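Local coordinates for protein putative NADPH:quinone reductase (Bacillus thuringiensis, PDB 3GMS) that is of unproven function but probably reduces quinones or related substrates with NADPH, at residues A217-G222 against I248-A253; L229-R234 against A253-K258; N236-T241 against H262-H267. One frame throughout, in Å; residues are numbered along the deposited sequence.

Overall arrangement
Running from the N terminus, the chain leaves strand 214-219 at D219, passes through helix 223-231 and the short strand 233-234, turns a corner at N236 and enters strand 237-241. It then loops out to helix 252-257 and comes back as strand 262-265. Contact 1 closes the longest of these excursions, bringing 217-222 up to 248-253; contact 2 sets the end of helix 223-231 beside helix 252-257; contact 3 pairs the last two strands of the six-stranded parallel sheet. All three cross one another along the chain. F239 of contact 3 joins them, touching D219 and V250 of contact 1 and A230 and I255 of contact 2.

Contact 1 (A217-G222 against I248-A253); sequences AIDSIG and IQVNWA
V250 meets D219 and G222 through a single methyl, CG1, and the contact is one of packing, with no hydrogen bond passing between 217-222 and 248-253. CG1 lies 3.5 Å from D219 OD2 and 3.8 Å from G222 CA, while the side chains of V250 and D219 run past each other in opposite directions. The other branch, CG2, turns to the tryptophan that follows: it sits over the centre of one face of the W252 ring, a CH-pi contact within the same segment.

The backbones approach at G222, a glycine whose CA faces the I248 carbonyl, 3.6 Å from I248 O in a CA-H...O contact.

This meeting takes place just beyond the C-terminal end of strand 214-219, the edge of the parallel sheet where Rossmann-type domains generally bind their dinucleotide.

Polar bonds fix each segment on its own. D219 OD1 accepts from I221 N at 2.8 Å, from above the carboxylate plane, which makes an Asx turn, and from G222 N at 2.9 Å, on the syn side and almost straight at 175°, which widens it to an Asx motif. N151 ND2 also bonds to OD1, helping to fix the carboxylate beside the valine. On the other segment N251 is the N-cap of helix 252-257, and N227 OD1 bonds to its backbone N.

Contact 2 (L229-R234 against A253-K258); sequences LAFSLR and AEIVTK
I255 has CG1 beside its backbone N and CG2 anti to that N (chi1 -72°), and a nearly extended chi2 of 169° carries CD1 onward to A230. K258 starts in a similar way, with CG beside its own N, but then bends at each of its remaining torsions, folding NZ back to the F231 ring.

The isoleucine wraps the alanine methyl: A230 CB is 3.5 Å from I255 CD1, 3.6 Å from CG1 and 3.8 Å from CG2. The backbones come correspondingly near, 6.4 Å between the CA atoms of A230 and I255. F239, on strand 237-241, touches both residues, and I255 also packs on V250 and V261.

Helices 223-231 and 252-257 are neighbours here on one side of the parallel sheet of the Rossmann-like domain, with A230 and I255 packed between them.

Farther out, F231 reaches over to the second helix. Its CZ lies 3.8 Å from K258 NZ and the same distance from K258 CB, the two side chains crossing at a slant, while CE1 comes within 4.4 Å of I255 CG1. The ammonium is held by a salt bridge to E254 OE2 at 3.0 Å, arriving from above the carboxylate plane, 64° out of it. That pairing, between residues four apart, probably steadies the lysine beside the ring.

Contact 3 (N236-T241 against H262-H267); sequences NGHFLT and HANIFH
H238 reaches across to N264 with its imidazole, and its side chain can be followed outward from CB. CG stands anti to the backbone N (chi1 -162°), which swings the ring toward the neighbouring strand. CD2 comes next, 3.6 Å from H262 O, a carbonyl already taken up by F239 N. At the tip NE2 donates to N264 OD1, 2.9 Å away; the bond is moderately bent at 150°, the oxygen somewhat tilted from the ring plane. Ring and amide planes stand 70° apart, so the amide is turned well out of the plane of its donor.

On the same face L240 CD1 rests 3.7 Å from N264 CB and also touches F266 CB. The opposite face carries F239, whose ring meets A263 CB at its edge, with CD2 3.9 Å from that methyl. Next to it T241 and I265 run alongside each other in the same direction, with T241 OG1 3.6 Å from I265 CG1.

Between the two faces five backbone bonds pass back and forth, from H262 N to G237 O at one end to F266 N to T241 O at the other; the shortest is F239 N to H262 O at 2.7 Å. Helix 252-257 packs on the F239 and T241 face, and helix 127-139 touches L240 and F266 on the other. Strands 237-241 and 262-265, joined through helix 252-257, thus make a beta-alpha-beta crossover, and their parallel pairing forms one edge of the 3-2-1-4-5-6 sheet of a Rossmann fold.

Contact 1 (A217-G222 against I248-A253)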
ATOM      1  N   ALA A 217      -1.413 -17.263   4.919  1.00 23.05           N
ATOM      2  CA  ALA A 217      -0.427 -16.371   5.515  1.00 23.51           C
ATOM      3  C   ALA A 217       0.026 -15.326   4.509  1.00 24.23           C
ATOM      4  O   ALA A 217       0.125 -15.621   3.302  1.00 24.41           O
ATOM      5  CB  ALA A 217       0.766 -17.124   6.032  1.00 23.45           C
ATOM      6  N   ILE A 218       0.249 -14.113   5.011  1.00 23.97           N
ATOM      7  CA  ILE A 218       0.749 -13.006   4.177  1.00 22.97           C
ATOM      8  C   ILE A 218       2.058 -12.551   4.778  1.00 23.99           C
ATOM      9  O   ILE A 218       2.087 -12.058   5.917  1.00 23.32           O
ATOM     10  CB  ILE A 218      -0.307 -11.867   4.041  1.00 23.53           C
ATOM     11  CG1 ILE A 218      -1.560 -12.446   3.362  1.00 23.20           C
ATOM     12  CG2 ILE A 218       0.297 -10.676   3.227  1.00 23.51           C
ATOM     13  CD1 ILE A 218      -2.671 -11.445   3.040  1.00 27.06           C
ATOM     14  N   ASP A 219       3.124 -12.757   4.005  1.00 22.36           N
ATOM     15  CA  ASP A 219       4.494 -12.416   4.398  1.00 23.42           C
ATOM     16  C   ASP A 219       4.975 -11.115   3.733  1.00 24.33           C
ATOM     17  O   ASP A 219       4.931 -10.983   2.496  1.00 24.06           O
ATOM     18  CB  ASP A 219       5.392 -13.595   4.043  1.00 23.51           C
ATOM     19  CG  ASP A 219       6.885 -13.330   4.277  1.00 25.35           C
ATOM     20  OD1 ASP A 219       7.267 -12.659   5.252  1.00 26.91           O
ATOM     21  OD2 ASP A 219       7.685 -13.861   3.480  1.00 27.83           O
ATOM     22  N   SER A 220       5.414 -10.187   4.577  1.00 24.84           N
ATOM     23  CA  SER A 220       6.010  -8.919   4.158  1.00 25.21           C
ATOM     24  C   SER A 220       7.526  -8.911   4.349  1.00 26.37           C
ATOM     25  O   SER A 220       8.199  -7.993   3.894  1.00 27.38           O
ATOM     26  CB  SER A 220       5.411  -7.754   4.972  1.00 24.70           C
ATOM     27  OG  SER A 220       4.045  -7.612   4.667  1.00 26.07           O
ATOM     28  N   ILE A 221       8.060  -9.933   5.024  1.00 26.76           N
ATOM     29  CA  ILE A 221       9.450  -9.900   5.491  1.00 27.42           C
ATOM     30  C   ILE A 221      10.400 -10.797   4.723  1.00 28.11           C
ATOM     31  O   ILE A 221      11.506 -10.376   4.372  1.00 27.72           O
ATOM     32  CB  ILE A 221       9.528 -10.314   7.006  1.00 27.38           C
ATOM     33  CG1 ILE A 221       8.621  -9.409   7.859  1.00 28.21           C
ATOM     34  CG2 ILE A 221      10.990 -10.261   7.519  1.00 28.32           C
ATOM     35  CD1 ILE A 221       8.593  -9.800   9.379  1.00 28.88           C
ATOM     36  N   GLY A 222       9.981 -12.033   4.469  1.00 28.40           N
ATOM     37  CA  GLY A 222      10.871 -13.006   3.815  1.00 30.07           C
ATOM     38  C   GLY A 222      11.882 -13.649   4.763  1.00 31.44           C
ATOM     39  O   GLY A 222      11.745 -13.549   5.994  1.00 31.04           O
ATOM     40  N   ILE A 248      15.708 -11.023   1.716  1.00 34.94           N
ATOM     41  CA  ILE A 248      16.067 -12.437   1.533  1.00 34.65           C
ATOM     42  C   ILE A 248      14.843 -13.254   1.114  1.00 35.01           C
ATOM     43  O   ILE A 248      13.812 -13.260   1.806  1.00 35.47           O
ATOM     44  CB  ILE A 248      16.635 -13.060   2.858  1.00 34.96           C
ATOM     45  CG1 ILE A 248      17.962 -12.401   3.257  1.00 35.89           C
ATOM     46  CG2 ILE A 248      16.812 -14.593   2.753  1.00 34.27           C
ATOM     47  CD1 ILE A 248      18.309 -12.631   4.699  1.00 36.72           C
ATOM     48  N   GLN A 249      14.958 -13.935  -0.024  1.00 34.83           N
ATOM     49  CA  GLN A 249      13.892 -14.803  -0.525  1.00 34.67           C
ATOM     50  C   GLN A 249      13.571 -15.889   0.489  1.00 34.21           C
ATOM     51  O   GLN A 249      14.481 -16.415   1.141  1.00 34.56           O
ATOM     52  CB  GLN A 249      14.353 -15.503  -1.812  1.00 35.49           C
ATOM     53  CG  GLN A 249      13.939 -14.870  -3.180  1.00 38.89           C
ATOM     54  CD  GLN A 249      12.805 -13.869  -3.070  1.00 41.29           C
ATOM     55  OE1 GLN A 249      13.049 -12.668  -3.121  1.00 48.43           O
ATOM     56  NE2 GLN A 249      11.567 -14.348  -2.914  1.00 39.94           N
ATOM     57  N   VAL A 250      12.296 -16.239   0.634  1.00 33.02           N
ATOM     58  CA  VAL A 250      11.945 -17.452   1.384  1.00 33.45           C
ATOM     59  C   VAL A 250      12.445 -18.685   0.645  1.00 33.66           C
ATOM     60  O   VAL A 250      12.729 -18.636  -0.560  1.00 33.48           O
ATOM     61  CB  VAL A 250      10.421 -17.613   1.688  1.00 33.12           C
ATOM     62  CG1 VAL A 250       9.886 -16.423   2.472  1.00 33.14           C
ATOM     63  CG2 VAL A 250       9.576 -17.838   0.405  1.00 32.13           C
ATOM     64  N   ASN A 251      12.544 -19.791   1.372  1.00 33.67           N
ATOM     65  CA  ASN A 251      12.897 -21.063   0.776  1.00 34.18           C
ATOM     66  C   ASN A 251      11.683 -21.690   0.071  1.00 32.74           C
ATOM     67  O   ASN A 251      11.041 -22.608   0.575  1.00 31.27           O
ATOM     68  CB  ASN A 251      13.482 -21.996   1.833  1.00 35.06           C
ATOM     69  CG  ASN A 251      14.322 -23.107   1.231  1.00 38.57           C
ATOM     70  OD1 ASN A 251      14.117 -23.529   0.085  1.00 40.14           O
ATOM     71  ND2 ASN A 251      15.272 -23.599   2.012  1.00 40.92           N
ATOM     72  N   TRP A 252      11.395 -21.185  -1.132  1.00 32.94           N
ATOM     73  CA  TRP A 252      10.264 -21.639  -1.930  1.00 33.66           C
ATOM     74  C   TRP A 252      10.166 -23.159  -2.088  1.00 33.93           C
ATOM     75  O   TRP A 252       9.076 -23.738  -1.996  1.00 34.25           O
ATOM     76  CB  TRP A 252      10.273 -20.965  -3.337  1.00 32.93           C
ATOM     77  CG  TRP A 252      10.194 -19.446  -3.322  1.00 33.53           C
ATOM     78  CD1 TRP A 252      11.206 -18.583  -3.586  1.00 34.81           C
ATOM     79  CD2 TRP A 252       9.043 -18.628  -3.018  1.00 34.67           C
ATOM     80  NE1 TRP A 252      10.778 -17.286  -3.451  1.00 36.51           N
ATOM     81  CE2 TRP A 252       9.451 -17.282  -3.115  1.00 35.80           C
ATOM     82  CE3 TRP A 252       7.710 -18.905  -2.685  1.00 34.40           C
ATOM     83  CZ2 TRP A 252       8.582 -16.210  -2.872  1.00 34.86           C
ATOM     84  CZ3 TRP A 252       6.836 -17.831  -2.447  1.00 34.39           C
ATOM     85  CH2 TRP A 252       7.279 -16.499  -2.552  1.00 33.79           C
ATOM     86  N   ALA A 253      11.298 -23.805  -2.358  1.00 34.71           N
ATOM     87  CA  ALA A 253      11.306 -25.263  -2.569  1.00 36.11           C
ATOM     88  C   ALA A 253      10.846 -26.053  -1.328  1.00 36.74           C
ATOM     89  O   ALA A 253      10.008 -26.970  -1.423  1.00 36.36           O
ATOM     90  CB  ALA A 253      12.705 -25.736  -3.045  1.00 35.67           C
TER

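Contact 2 (L229-R234 against A253-K258)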
ATOM      1  N   LEU A 229       6.659 -18.480   8.944  1.00 26.80           N
ATOM      2  CA  LEU A 229       5.245 -18.188   8.714  1.00 25.02           C
ATOM      3  C   LEU A 229       4.561 -19.230   7.803  1.00 25.37           C
ATOM      4  O   LEU A 229       3.412 -19.637   8.049  1.00 24.83           O
ATOM      5  CB  LEU A 229       5.052 -16.776   8.137  1.00 24.81           C
ATOM      6  CG  LEU A 229       3.667 -16.125   8.326  1.00 24.47           C
ATOM      7  CD1 LEU A 229       3.439 -15.660   9.801  1.00 23.75           C
ATOM      8  CD2 LEU A 229       3.537 -14.924   7.365  1.00 24.71           C
ATOM      9  N   ALA A 230       5.257 -19.642   6.746  1.00 25.53           N
ATOM     10  CA  ALA A 230       4.730 -20.650   5.818  1.00 25.25           C
ATOM     11  C   ALA A 230       4.555 -21.984   6.554  1.00 25.52           C
ATOM     12  O   ALA A 230       3.569 -22.666   6.402  1.00 24.37           O
ATOM     13  CB  ALA A 230       5.684 -20.833   4.647  1.00 25.60           C
ATOM     14  N   PHE A 231       5.541 -22.333   7.357  1.00 26.25           N
ATOM     15  CA  PHE A 231       5.437 -23.587   8.112  1.00 27.27           C
ATOM     16  C   PHE A 231       4.359 -23.604   9.183  1.00 27.46           C
ATOM     17  O   PHE A 231       4.036 -24.679   9.740  1.00 28.54           O
ATOM     18  CB  PHE A 231       6.800 -23.942   8.691  1.00 27.37           C
ATOM     19  CG  PHE A 231       7.675 -24.705   7.729  1.00 31.57           C
ATOM     20  CD1 PHE A 231       8.338 -24.041   6.699  1.00 36.19           C
ATOM     21  CD2 PHE A 231       7.838 -26.091   7.861  1.00 36.64           C
ATOM     22  CE1 PHE A 231       9.173 -24.734   5.796  1.00 38.90           C
ATOM     23  CE2 PHE A 231       8.661 -26.810   6.966  1.00 38.82           C
ATOM     24  CZ  PHE A 231       9.328 -26.132   5.924  1.00 39.52           C
ATOM     25  N   SER A 232       3.783 -22.446   9.506  1.00 26.11           N
ATOM     26  CA  SER A 232       2.674 -22.415  10.458  1.00 24.81           C
ATOM     27  C   SER A 232       1.323 -22.615   9.789  1.00 24.38           C
ATOM     28  O   SER A 232       0.275 -22.517  10.423  1.00 26.05           O
ATOM     29  CB  SER A 232       2.690 -21.128  11.295  1.00 24.26           C
ATOM     30  OG  SER A 232       3.955 -20.920  11.890  1.00 24.72           O
ATOM     31  N   LEU A 233       1.329 -22.895   8.495  1.00 23.98           N
ATOM     32  CA  LEU A 233       0.071 -23.204   7.804  1.00 23.97           C
ATOM     33  C   LEU A 233      -0.229 -24.689   7.743  1.00 25.42           C
ATOM     34  O   LEU A 233       0.691 -25.500   7.702  1.00 27.24           O
ATOM     35  CB  LEU A 233       0.133 -22.710   6.352  1.00 24.87           C
ATOM     36  CG  LEU A 233       0.404 -21.218   6.307  1.00 22.79           C
ATOM     37  CD1 LEU A 233       0.623 -20.816   4.849  1.00 26.21           C
ATOM     38  CD2 LEU A 233      -0.741 -20.482   6.937  1.00 25.00           C
ATOM     39  N   ARG A 234      -1.511 -25.016   7.652  1.00 25.62           N
ATOM     40  CA  ARG A 234      -1.949 -26.381   7.399  1.00 26.96           C
ATOM     41  C   ARG A 234      -1.442 -26.828   6.024  1.00 27.70           C
ATOM     42  O   ARG A 234      -1.161 -25.975   5.153  1.00 25.39           O
ATOM     43  CB  ARG A 234      -3.472 -26.481   7.482  1.00 26.91           C
ATOM     44  CG  ARG A 234      -4.269 -25.721   6.404  1.00 27.41           C
ATOM     45  CD  ARG A 234      -5.741 -25.953   6.590  1.00 29.97           C
ATOM     46  NE  ARG A 234      -6.566 -25.140   5.694  1.00 34.26           N
ATOM     47  CZ  ARG A 234      -6.708 -25.326   4.376  1.00 36.23           C
ATOM     48  NH1 ARG A 234      -6.063 -26.303   3.751  1.00 35.86           N
ATOM     49  NH2 ARG A 234      -7.502 -24.512   3.676  1.00 36.34           N
ATOM     50  N   ALA A 253      11.298 -23.805  -2.358  1.00 34.71           N
ATOM     51  CA  ALA A 253      11.306 -25.263  -2.569  1.00 36.11           C
ATOM     52  C   ALA A 253      10.846 -26.053  -1.328  1.00 36.74           C
ATOM     53  O   ALA A 253      10.008 -26.970  -1.423  1.00 36.36           O
ATOM     54  CB  ALA A 253      12.705 -25.736  -3.045  1.00 35.67           C
ATOM     55  N   GLU A 254      11.383 -25.689  -0.169  1.00 37.37           N
ATOM     56  CA  GLU A 254      11.030 -26.374   1.071  1.00 38.44           C
ATOM     57  C   GLU A 254       9.599 -26.107   1.495  1.00 37.60           C
ATOM     58  O   GLU A 254       8.904 -27.002   1.973  1.00 37.42           O
ATOM     59  CB  GLU A 254      11.963 -25.967   2.204  1.00 39.70           C
ATOM     60  CG  GLU A 254      13.393 -26.374   1.948  1.00 43.60           C
ATOM     61  CD  GLU A 254      14.117 -26.762   3.215  1.00 51.06           C
ATOM     62  OE1 GLU A 254      15.041 -27.614   3.109  1.00 51.97           O
ATOM     63  OE2 GLU A 254      13.750 -26.231   4.305  1.00 53.35           O
ATOM     64  N   ILE A 255       9.156 -24.867   1.340  1.00 36.79           N
ATOM     65  CA  ILE A 255       7.783 -24.554   1.690  1.00 36.85           C
ATOM     66  C   ILE A 255       6.841 -25.528   0.971  1.00 36.90           C
ATOM     67  O   ILE A 255       5.890 -26.024   1.562  1.00 36.41           O
ATOM     68  CB  ILE A 255       7.425 -23.071   1.386  1.00 36.64           C
ATOM     69  CG1 ILE A 255       8.119 -22.154   2.390  1.00 34.83           C
ATOM     70  CG2 ILE A 255       5.910 -22.864   1.413  1.00 35.89           C
ATOM     71  CD1 ILE A 255       8.042 -20.676   2.001  1.00 36.50           C
ATOM     72  N   VAL A 256       7.143 -25.830  -0.296  1.00 38.25           N
ATOM     73  CA  VAL A 256       6.305 -26.727  -1.117  1.00 39.28           C
ATOM     74  C   VAL A 256       6.464 -28.203  -0.739  1.00 39.86           C
ATOM     75  O   VAL A 256       5.470 -28.905  -0.568  1.00 39.49           O
ATOM     76  CB  VAL A 256       6.538 -26.517  -2.656  1.00 39.57           C
ATOM     77  CG1 VAL A 256       5.893 -27.643  -3.487  1.00 40.34           C
ATOM     78  CG2 VAL A 256       5.994 -25.167  -3.087  1.00 39.30           C
ATOM     79  N   THR A 257       7.705 -28.657  -0.596  1.00 41.12           N
ATOM     80  CA  THR A 257       7.974 -30.086  -0.444  1.00 42.81           C
ATOM     81  C   THR A 257       7.896 -30.518   1.019  1.00 43.43           C
ATOM     82  O   THR A 257       7.322 -31.560   1.315  1.00 44.61           O
ATOM     83  CB  THR A 257       9.323 -30.513  -1.073  1.00 42.65           C
ATOM     84  OG1 THR A 257      10.409 -30.013  -0.279  1.00 44.31           O
ATOM     85  CG2 THR A 257       9.452 -29.975  -2.501  1.00 43.77           C
ATOM     86  N   LYS A 258       8.430 -29.695   1.929  1.00 44.09           N
ATOM     87  CA  LYS A 258       8.410 -29.996   3.379  1.00 43.72           C
ATOM     88  C   LYS A 258       7.109 -29.565   4.098  1.00 43.01           C
ATOM     89  O   LYS A 258       6.529 -30.343   4.869  1.00 43.16           O
ATOM     90  CB  LYS A 258       9.667 -29.451   4.090  1.00 44.55           C
ATOM     91  CG  LYS A 258      11.003 -29.943   3.475  1.00 47.75           C
ATOM     92  CD  LYS A 258      11.997 -30.502   4.514  1.00 52.96           C
ATOM     93  CE  LYS A 258      13.008 -29.466   5.036  1.00 54.40           C
ATOM     94  NZ  LYS A 258      12.392 -28.389   5.876  1.00 57.11           N
TER

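Contact 3 (N236-T241 against H262-H267)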
ATOM      1  N   ASN A 236      -1.699 -27.755   2.337  1.00 28.77           N
ATOM      2  CA  ASN A 236      -2.603 -27.169   1.347  1.00 29.53           C
ATOM      3  C   ASN A 236      -3.125 -25.781   1.703  1.00 29.01           C
ATOM      4  O   ASN A 236      -4.071 -25.289   1.062  1.00 29.33           O
ATOM      5  CB  ASN A 236      -3.743 -28.123   0.979  1.00 30.40           C
ATOM      6  CG  ASN A 236      -3.215 -29.491   0.553  1.00 33.81           C
ATOM      7  OD1 ASN A 236      -3.729 -30.524   0.971  1.00 39.59           O
ATOM      8  ND2 ASN A 236      -2.140 -29.491  -0.230  1.00 34.67           N
ATOM      9  N   GLY A 237      -2.494 -25.151   2.697  1.00 27.69           N
ATOM     10  CA  GLY A 237      -2.809 -23.763   3.047  1.00 26.89           C
ATOM     11  C   GLY A 237      -2.140 -22.887   2.005  1.00 27.31           C
ATOM     12  O   GLY A 237      -1.306 -23.372   1.224  1.00 28.17           O
ATOM     13  N   HIS A 238      -2.439 -21.593   2.035  1.00 26.56           N
ATOM     14  CA  HIS A 238      -2.001 -20.707   0.967  1.00 25.30           C
ATOM     15  C   HIS A 238      -1.082 -19.636   1.561  1.00 24.11           C
ATOM     16  O   HIS A 238      -1.511 -18.850   2.434  1.00 23.18           O
ATOM     17  CB  HIS A 238      -3.225 -20.098   0.298  1.00 26.48           C
ATOM     18  CG  HIS A 238      -2.953 -19.520  -1.072  1.00 30.57           C
ATOM     19  ND1 HIS A 238      -3.956 -19.088  -1.917  1.00 35.05           N
ATOM     20  CD2 HIS A 238      -1.787 -19.296  -1.730  1.00 35.05           C
ATOM     21  CE1 HIS A 238      -3.421 -18.635  -3.041  1.00 33.68           C
ATOM     22  NE2 HIS A 238      -2.104 -18.749  -2.950  1.00 36.57           N
ATOM     23  N   PHE A 239       0.161 -19.601   1.069  1.00 23.44           N
ATOM     24  CA  PHE A 239       1.188 -18.655   1.523  1.00 23.67           C
ATOM     25  C   PHE A 239       1.350 -17.609   0.423  1.00 24.03           C
ATOM     26  O   PHE A 239       1.502 -17.959  -0.767  1.00 24.37           O
ATOM     27  CB  PHE A 239       2.498 -19.378   1.733  1.00 23.90           C
ATOM     28  CG  PHE A 239       3.652 -18.492   2.129  1.00 24.06           C
ATOM     29  CD1 PHE A 239       3.760 -18.013   3.432  1.00 26.16           C
ATOM     30  CD2 PHE A 239       4.652 -18.174   1.216  1.00 24.27           C
ATOM     31  CE1 PHE A 239       4.848 -17.235   3.816  1.00 26.18           C
ATOM     32  CE2 PHE A 239       5.758 -17.399   1.585  1.00 27.31           C
ATOM     33  CZ  PHE A 239       5.846 -16.902   2.898  1.00 25.55           C
ATOM     34  N   LEU A 240       1.261 -16.347   0.815  1.00 24.19           N
ATOM     35  CA  LEU A 240       1.370 -15.251  -0.165  1.00 24.41           C
ATOM     36  C   LEU A 240       2.416 -14.220   0.283  1.00 25.00           C
ATOM     37  O   LEU A 240       2.380 -13.773   1.432  1.00 25.27           O
ATOM     38  CB  LEU A 240      -0.001 -14.609  -0.341  1.00 24.52           C
ATOM     39  CG  LEU A 240      -0.191 -13.548  -1.427  1.00 26.62           C
ATOM     40  CD1 LEU A 240      -0.142 -14.226  -2.825  1.00 26.98           C
ATOM     41  CD2 LEU A 240      -1.528 -12.867  -1.208  1.00 27.69           C
ATOM     42  N   THR A 241       3.358 -13.834  -0.579  1.00 23.74           N
ATOM     43  CA  THR A 241       4.268 -12.780  -0.162  1.00 24.86           C
ATOM     44  C   THR A 241       3.804 -11.455  -0.767  1.00 24.92           C
ATOM     45  O   THR A 241       3.286 -11.423  -1.908  1.00 24.73           O
ATOM     46  CB  THR A 241       5.740 -13.026  -0.500  1.00 25.86           C
ATOM     47  OG1 THR A 241       5.907 -13.046  -1.914  1.00 26.29           O
ATOM     48  CG2 THR A 241       6.224 -14.343   0.050  1.00 24.68           C
ATOM     49  N   HIS A 262       0.714 -24.188  -0.705  1.00 32.80           N
ATOM     50  CA  HIS A 262       0.725 -23.454  -1.996  1.00 33.01           C
ATOM     51  C   HIS A 262       1.316 -22.079  -1.754  1.00 31.14           C
ATOM     52  O   HIS A 262       0.913 -21.418  -0.814  1.00 31.13           O
ATOM     53  CB  HIS A 262      -0.687 -23.271  -2.540  1.00 34.13           C
ATOM     54  CG  HIS A 262      -1.466 -24.541  -2.633  1.00 39.33           C
ATOM     55  ND1 HIS A 262      -2.682 -24.715  -2.004  1.00 42.55           N
ATOM     56  CD2 HIS A 262      -1.197 -25.712  -3.263  1.00 42.77           C
ATOM     57  CE1 HIS A 262      -3.141 -25.929  -2.263  1.00 43.15           C
ATOM     58  NE2 HIS A 262      -2.254 -26.559  -3.015  1.00 43.81           N
ATOM     59  N   ALA A 263       2.273 -21.653  -2.577  1.00 29.33           N
ATOM     60  CA  ALA A 263       2.916 -20.349  -2.385  1.00 28.14           C
ATOM     61  C   ALA A 263       2.880 -19.476  -3.643  1.00 27.61           C
ATOM     62  O   ALA A 263       3.065 -19.982  -4.746  1.00 28.32           O
ATOM     63  CB  ALA A 263       4.336 -20.522  -1.891  1.00 29.20           C
ATOM     64  N   ASN A 264       2.580 -18.194  -3.457  1.00 26.28           N
ATOM     65  CA  ASN A 264       2.524 -17.211  -4.549  1.00 26.44           C
ATOM     66  C   ASN A 264       3.077 -15.888  -4.102  1.00 25.46           C
ATOM     67  O   ASN A 264       3.264 -15.630  -2.889  1.00 24.64           O
ATOM     68  CB  ASN A 264       1.088 -16.974  -5.020  1.00 25.79           C
ATOM     69  CG  ASN A 264       0.516 -18.164  -5.735  1.00 29.43           C
ATOM     70  OD1 ASN A 264      -0.246 -18.943  -5.157  1.00 29.77           O
ATOM     71  ND2 ASN A 264       0.916 -18.350  -6.985  1.00 25.66           N
ATOM     72  N   ILE A 265       3.320 -15.025  -5.093  1.00 24.09           N
ATOM     73  CA  ILE A 265       3.799 -13.674  -4.862  1.00 25.23           C
ATOM     74  C   ILE A 265       2.717 -12.726  -5.383  1.00 25.09           C
ATOM     75  O   ILE A 265       2.265 -12.882  -6.526  1.00 24.53           O
ATOM     76  CB  ILE A 265       5.115 -13.379  -5.648  1.00 24.96           C
ATOM     77  CG1 ILE A 265       6.247 -14.307  -5.234  1.00 28.18           C
ATOM     78  CG2 ILE A 265       5.584 -11.955  -5.385  1.00 25.13           C
ATOM     79  CD1 ILE A 265       6.447 -15.507  -6.106  1.00 28.60           C
ATOM     80  N   PHE A 266       2.305 -11.757  -4.570  1.00 23.93           N
ATOM     81  CA  PHE A 266       1.293 -10.795  -5.017  1.00 24.00           C
ATOM     82  C   PHE A 266       1.931  -9.462  -5.381  1.00 24.80           C
ATOM     83  O   PHE A 266       2.753  -8.923  -4.621  1.00 24.61           O
ATOM     84  CB  PHE A 266       0.225 -10.556  -3.944  1.00 23.23           C
ATOM     85  CG  PHE A 266      -0.818  -9.573  -4.359  1.00 23.73           C
ATOM     86  CD1 PHE A 266      -1.930 -10.004  -5.106  1.00 22.39           C
ATOM     87  CD2 PHE A 266      -0.703  -8.217  -3.998  1.00 23.05           C
ATOM     88  CE1 PHE A 266      -2.890  -9.079  -5.515  1.00 22.66           C
ATOM     89  CE2 PHE A 266      -1.629  -7.288  -4.407  1.00 23.73           C
ATOM     90  CZ  PHE A 266      -2.749  -7.711  -5.156  1.00 20.63           C
ATOM     91  N   HIS A 267       1.536  -8.914  -6.528  1.00 25.81           N
ATOM     92  CA  HIS A 267       1.979  -7.582  -7.003  1.00 26.98           C
ATOM     93  C   HIS A 267       0.713  -6.810  -7.406  1.00 25.34           C
ATOM     94  O   HIS A 267       0.034  -7.224  -8.357  1.00 24.79           O
ATOM     95  CB  HIS A 267       2.767  -7.733  -8.320  1.00 28.10           C
ATOM     96  CG  HIS A 267       4.014  -8.576  -8.227  1.00 32.65           C
ATOM     97  ND1 HIS A 267       5.258  -8.038  -7.953  1.00 35.38           N
ATOM     98  CD2 HIS A 267       4.215  -9.909  -8.399  1.00 35.57           C
ATOM     99  CE1 HIS A 267       6.166  -9.000  -7.938  1.00 35.15           C
ATOM    100  NE2 HIS A 267       5.561 -10.146  -8.204  1.00 34.08           N
TER